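Local coordinates for tyrosine-protein phosphatase YwqE (Bacillus subtilis, PDB 3QY7) that removes phosphate from phosphotyrosine in the proteins YwqD, YwqF and Ssb, acting as a manganese-dependent tyrosine phosphatase of the PHP type, at residues A[38-43]-A[97-102]; A[117-122]-A[154-159]. All coordinates share one frame; numbering follows the deposited sequence.

Interaction 1 of 2, residues A[38-43]-A[97-102]; sequences IATPHH and LSLNDT
Ile38 and Asn100 bring the two backbones closest, their CA atoms 6.5 Å apart, where the end of strand 36-38 passes a turn in the loop before strand 104-108. What joins the segments is mainly apolar. The turn closes on itself: Leu99 O receives both Thr102 N (2.9 Å) and Thr102 OG1 (2.7 Å), while Ser98 OG gives a 2.6 Å bond to Thr102 O, in the carbonyl plane and on a lone pair. These bonds fix the turn that presents Leu99 and Asn100 to the strand end. Both branches of Ile38 are used. Ile38 CG2, anti to its own backbone N, lies 3.8 Å from Asn100 N, and Ile38 CD1 reaches CB of Leu99 and of Asn100, each at 4.2 Å; the side chains of Ile38 and Leu99 cross at about a right angle. Leu99 CD2 presses on Thr40 CG2 at 3.5 Å, close for two methyl groups. The hydroxyl branch of Thr40 takes a different direction from the methyl: with chi1 at 56°, OG1 sits between backbone N and carbonyl carbon and bonds to Cys6 N. The Thr40 side chain is about 5 Å from a bound iron, and the same segment carries His42, which completes a magnesium site with Asp14 and His196. Leu99 thus packs on Thr40, two residues before the metal ligand His42, in the PHP-type barrel. Leu231 of helix 219-232 touches both Ile38 and Leu99, and helix 52-68 meets Pro41 and Leu97, while strand 36-38 lies between strands 2-3 and 74-76.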
loop_
_atom_site.group_PDB
_atom_site.type_symbol
_atom_site.label_atom_id
_atom_site.label_comp_id
_atom_site.label_asym_id
_atom_site.label_seq_id
_atom_site.Cartn_x
_atom_site.Cartn_y
_atom_site.Cartn_z
ATOM N N ILE A 38 -8.229 2.121 2.912
ATOM C CA ILE A 38 -8.157 0.725 3.301
ATOM C C ILE A 38 -7.117 0.642 4.422
ATOM O O ILE A 38 -5.920 0.864 4.186
ATOM C CB ILE A 38 -7.768 -0.205 2.143
ATOM C CG1 ILE A 38 -8.715 0.002 0.959
ATOM C CG2 ILE A 38 -7.787 -1.655 2.617
ATOM C CD1 ILE A 38 -8.319 -0.830 -0.312
ATOM N N ALA A 39 -7.573 0.376 5.637
ATOM C CA ALA A 39 -6.630 0.235 6.760
ATOM C C ALA A 39 -5.834 -1.022 6.543
ATOM O O ALA A 39 -6.396 -2.071 6.200
ATOM C CB ALA A 39 -7.345 0.181 8.069
ATOM N N THR A 40 -4.504 -0.916 6.690
ATOM C CA THR A 40 -3.620 -2.060 6.456
ATOM C C THR A 40 -2.662 -2.248 7.633
ATOM O O THR A 40 -1.436 -2.111 7.454
ATOM C CB THR A 40 -2.807 -1.903 5.174
ATOM O OG1 THR A 40 -2.071 -0.676 5.221
ATOM C CG2 THR A 40 -3.726 -1.872 3.966
ATOM N N PRO A 41 -3.213 -2.547 8.826
ATOM C CA PRO A 41 -2.331 -2.818 9.969
ATOM C C PRO A 41 -1.427 -4.007 9.653
ATOM O O PRO A 41 -1.825 -4.904 8.896
ATOM C CB PRO A 41 -3.299 -3.189 11.090
ATOM C CG PRO A 41 -4.538 -3.676 10.402
ATOM C CD PRO A 41 -4.628 -2.835 9.148
ATOM N N HIS A 42 -0.221 -4.022 10.225
ATOM C CA HIS A 42 0.634 -5.171 10.047
ATOM C C HIS A 42 -0.091 -6.388 10.610
ATOM O O HIS A 42 -0.736 -6.285 11.561
ATOM C CB HIS A 42 2.034 -4.994 10.718
ATOM C CG HIS A 42 2.871 -3.910 10.115
ATOM N ND1 HIS A 42 3.708 -4.110 9.048
ATOM C CD2 HIS A 42 2.994 -2.616 10.444
ATOM C CE1 HIS A 42 4.276 -2.976 8.721
ATOM N NE2 HIS A 42 3.857 -2.044 9.549
ATOM N N HIS A 43 0.030 -7.541 9.974
ATOM C CA HIS A 43 -0.691 -8.719 10.468
ATOM C C HIS A 43 -0.104 -9.241 11.785
ATOM O O HIS A 43 -0.820 -9.829 12.593
ATOM C CB HIS A 43 -0.795 -9.809 9.402
ATOM C CG HIS A 43 0.471 -10.574 9.196
ATOM N ND1 HIS A 43 0.575 -11.923 9.460
ATOM C CD2 HIS A 43 1.687 -10.179 8.753
ATOM C CE1 HIS A 43 1.803 -12.327 9.189
ATOM N NE2 HIS A 43 2.501 -11.288 8.760
ATOM N N LEU A 97 -6.138 -11.077 5.727
ATOM C CA LEU A 97 -7.050 -10.230 4.968
ATOM C C LEU A 97 -6.385 -9.754 3.693
ATOM O O LEU A 97 -5.210 -9.356 3.701
ATOM C CB LEU A 97 -7.443 -8.992 5.791
ATOM C CG LEU A 97 -8.374 -9.129 6.991
ATOM C CD1 LEU A 97 -8.499 -7.815 7.705
ATOM C CD2 LEU A 97 -9.766 -9.607 6.539
ATOM N N SER A 98 -7.126 -9.803 2.590
ATOM C CA SER A 98 -6.725 -9.077 1.405
ATOM C C SER A 98 -7.280 -7.657 1.526
ATOM O O SER A 98 -7.992 -7.349 2.488
ATOM C CB SER A 98 -7.211 -9.769 0.135
ATOM O OG SER A 98 -8.624 -9.902 0.166
ATOM N N LEU A 99 -6.906 -6.792 0.591
ATOM C CA LEU A 99 -7.293 -5.385 0.669
ATOM C C LEU A 99 -8.782 -5.274 0.380
ATOM O O LEU A 99 -9.227 -5.609 -0.702
ATOM C CB LEU A 99 -6.456 -4.547 -0.322
ATOM C CG LEU A 99 -4.927 -4.533 -0.080
ATOM C CD1 LEU A 99 -4.230 -3.842 -1.210
ATOM C CD2 LEU A 99 -4.594 -3.848 1.271
ATOM N N ASN A 100 -9.548 -4.810 1.370
ATOM C CA ASN A 100 -10.989 -4.721 1.245
ATOM C C ASN A 100 -11.626 -6.022 0.752
ATOM O O ASN A 100 -12.598 -5.999 -0.007
ATOM C CB ASN A 100 -11.391 -3.546 0.329
ATOM C CG ASN A 100 -12.874 -3.250 0.403
ATOM O OD1 ASN A 100 -13.469 -3.383 1.457
ATOM N ND2 ASN A 100 -13.473 -2.858 -0.726
ATOM N N ASP A 101 -11.055 -7.151 1.163
ATOM C CA ASP A 101 -11.580 -8.472 0.760
ATOM C C ASP A 101 -11.593 -8.701 -0.758
ATOM O O ASP A 101 -12.338 -9.545 -1.255
ATOM C CB ASP A 101 -12.996 -8.678 1.335
ATOM C CG ASP A 101 -13.020 -8.705 2.841
ATOM O OD1 ASP A 101 -13.893 -8.014 3.423
ATOM O OD2 ASP A 101 -12.161 -9.385 3.460
ATOM N N THR A 102 -10.779 -7.952 -1.497
ATOM C CA THR A 102 -10.658 -8.123 -2.944
ATOM C C THR A 102 -9.563 -9.124 -3.290
ATOM O O THR A 102 -8.966 -9.724 -2.411
ATOM C CB THR A 102 -10.302 -6.802 -3.640
ATOM O OG1 THR A 102 -8.946 -6.441 -3.292
ATOM C CG2 THR A 102 -11.287 -5.699 -3.241
#

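Interaction 2 of 2, residues A[117-122]-A[154-159]; sequences YAEQLF and VEKGAA
Phe122 and Ala158 make the apolar half of this contact. Ala158 CB approaches the phenyl ring obliquely, 3.8 Å from Phe122 CD2 and 4.2 Å from Phe122 CE2, so the methyl lies nearest these two ring atoms. Both side chains leave the backbone toward the opposing segment. One face of the ring looks back onto its own helix, over Ala118 C. Pro132 and Ile134 of strand 131-135 and Leu153 of helix 148-155 also touch Phe122, and Ile134 touches Ala158 as well. The pair thus belongs to the layer between strands and outer helices of a TIM-type barrel: helix 118-127 packs beside the end of helix 148-155, just where the chain turns inward to strand 159-163. That turn is a Schellman motif. Gly157 leaves the helix with phi at 121°, and Gly157 N bonds to Val154 O at 2.9 Å. Glu119 and Lys156 meet at the exposed rim. Glu119, extended beyond CG, lays OE2 against the aliphatic part of Lys156, 3.7 Å from Lys156 CE and 3.9 Å from Lys156 CG. The lysine chain bends at chi2 (-61°), and its NZ stays 4.6 Å from Glu119 OE2, too far for a salt bridge, though the opposite charges probably attract through space. Two backbone carbonyls of 154-159 are held from outside the segments: Gln126 NE2, farther along helix 118-127, bonds to Lys156 O, and Arg239 NH2, from beyond helix 219-232, bonds to Ala158 O.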
loop_
_atom_site.group_PDB
_atom_site.type_symbol
_atom_site.label_atom_id
_atom_site.label_comp_id
_atom_site.label_asym_id
_atom_site.label_seq_id
_atom_site.Cartn_x
_atom_site.Cartn_y
_atom_site.Cartn_z
ATOM N N TYR A 117 11.847 -17.166 -2.540
ATOM C CA TYR A 117 10.597 -17.852 -2.876
ATOM C C TYR A 117 9.473 -16.902 -3.322
ATOM O O TYR A 117 8.385 -17.353 -3.660
ATOM C CB TYR A 117 10.122 -18.710 -1.700
ATOM C CG TYR A 117 9.766 -17.904 -0.474
ATOM C CD1 TYR A 117 10.721 -17.611 0.488
ATOM C CD2 TYR A 117 8.464 -17.424 -0.289
ATOM C CE1 TYR A 117 10.405 -16.872 1.609
ATOM C CE2 TYR A 117 8.132 -16.676 0.835
ATOM C CZ TYR A 117 9.106 -16.401 1.774
ATOM O OH TYR A 117 8.805 -15.663 2.885
ATOM N N ALA A 118 9.737 -15.596 -3.319
ATOM C CA ALA A 118 8.725 -14.602 -3.681
ATOM C C ALA A 118 8.037 -14.888 -5.022
ATOM O O ALA A 118 6.807 -14.864 -5.102
ATOM C CB ALA A 118 9.343 -13.186 -3.679
ATOM N N GLU A 119 8.819 -15.170 -6.066
ATOM C CA GLU A 119 8.269 -15.409 -7.402
ATOM C C GLU A 119 7.307 -16.597 -7.427
ATOM O O GLU A 119 6.251 -16.526 -8.059
ATOM C CB GLU A 119 9.378 -15.619 -8.444
ATOM C CG GLU A 119 8.843 -15.596 -9.882
ATOM C CD GLU A 119 9.899 -15.837 -10.954
ATOM O OE1 GLU A 119 11.080 -15.472 -10.752
ATOM O OE2 GLU A 119 9.527 -16.372 -12.023
ATOM N N GLN A 120 7.703 -17.674 -6.746
ATOM C CA GLN A 120 6.897 -18.894 -6.648
ATOM C C GLN A 120 5.576 -18.602 -5.936
ATOM O O GLN A 120 4.502 -18.973 -6.426
ATOM C CB GLN A 120 7.678 -20.019 -5.934
ATOM C CG GLN A 120 7.025 -21.415 -6.007
ATOM C CD GLN A 120 6.712 -21.863 -7.432
ATOM O OE1 GLN A 120 7.592 -21.921 -8.297
ATOM N NE2 GLN A 120 5.452 -22.170 -7.682
ATOM N N LEU A 121 5.660 -17.904 -4.803
ATOM C CA LEU A 121 4.461 -17.500 -4.053
ATOM C C LEU A 121 3.500 -16.686 -4.902
ATOM O O LEU A 121 2.291 -16.934 -4.896
ATOM C CB LEU A 121 4.834 -16.712 -2.793
ATOM C CG LEU A 121 3.670 -16.106 -1.982
ATOM C CD1 LEU A 121 2.732 -17.172 -1.454
ATOM C CD2 LEU A 121 4.225 -15.285 -0.857
ATOM N N PHE A 122 4.045 -15.706 -5.618
ATOM C CA PHE A 122 3.241 -14.808 -6.432
ATOM C C PHE A 122 2.581 -15.559 -7.593
ATOM O O PHE A 122 1.451 -15.241 -8.003
ATOM C CB PHE A 122 4.110 -13.639 -6.924
ATOM C CG PHE A 122 4.465 -12.627 -5.839
ATOM C CD1 PHE A 122 4.182 -12.866 -4.492
ATOM C CD2 PHE A 122 5.107 -11.443 -6.182
ATOM C CE1 PHE A 122 4.505 -11.941 -3.498
ATOM C CE2 PHE A 122 5.450 -10.510 -5.189
ATOM C CZ PHE A 122 5.147 -10.758 -3.858
ATOM N N VAL A 154 7.071 -7.944 -11.592
ATOM C CA VAL A 154 5.979 -7.249 -12.263
ATOM C C VAL A 154 5.687 -7.829 -13.654
ATOM O O VAL A 154 4.538 -8.041 -14.013
ATOM C CB VAL A 154 6.224 -5.717 -12.314
ATOM C CG1 VAL A 154 5.191 -5.025 -13.220
ATOM C CG2 VAL A 154 6.180 -5.139 -10.903
ATOM N N GLU A 155 6.736 -8.087 -14.434
ATOM C CA GLU A 155 6.575 -8.794 -15.704
ATOM C C GLU A 155 5.813 -10.121 -15.494
ATOM O O GLU A 155 4.991 -10.512 -16.330
ATOM C CB GLU A 155 7.945 -9.042 -16.335
ATOM C CG GLU A 155 7.903 -9.543 -17.749
ATOM C CD GLU A 155 7.706 -11.050 -17.821
ATOM O OE1 GLU A 155 7.102 -11.519 -18.810
ATOM O OE2 GLU A 155 8.152 -11.756 -16.888
ATOM N N LYS A 156 6.078 -10.778 -14.371
ATOM C CA LYS A 156 5.429 -12.061 -14.044
ATOM C C LYS A 156 4.040 -11.938 -13.408
ATOM O O LYS A 156 3.422 -12.954 -13.068
ATOM C CB LYS A 156 6.337 -12.924 -13.159
ATOM C CG LYS A 156 7.580 -13.516 -13.872
ATOM C CD LYS A 156 7.165 -14.417 -15.025
ATOM C CE LYS A 156 8.228 -15.468 -15.320
ATOM N NZ LYS A 156 7.675 -16.502 -16.247
ATOM N N GLY A 157 3.566 -10.707 -13.222
ATOM C CA GLY A 157 2.169 -10.479 -12.845
ATOM C C GLY A 157 1.914 -9.745 -11.540
ATOM O O GLY A 157 0.767 -9.420 -11.233
ATOM N N ALA A 158 2.976 -9.453 -10.796
ATOM C CA ALA A 158 2.849 -8.716 -9.539
ATOM C C ALA A 158 2.546 -7.268 -9.854
ATOM O O ALA A 158 2.926 -6.743 -10.897
ATOM C CB ALA A 158 4.134 -8.806 -8.739
ATOM N N ALA A 159 1.810 -6.637 -8.945
ATOM C CA ALA A 159 1.681 -5.177 -8.959
ATOM C C ALA A 159 2.518 -4.595 -7.835
ATOM O O ALA A 159 2.960 -5.312 -6.938
ATOM C CB ALA A 159 0.199 -4.793 -8.774
#

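How the interactions relate
From the N terminus, the chain leaves strand 36-38 through residues 38-43, runs through helix 52-68, strands 74-76 and 80-82 and helix 87-92, and returns at 97-102, where interaction 1 closes a loop of 53 intervening residues. It then enters strand 104-108 and reaches 117-122 at the start of helix 118-127. Strand 131-135 and helix 141-145 follow, and 154-159, which begins with the end of helix 148-155, closes interaction 2 over 31 residues. The loops are in series, neither nested nor crossed. Interaction 1 ties loops together near the metal centre; interaction 2, farther out, joins helix 118-127 to the turn into strand 159-163. Their centres lie 19 Å apart.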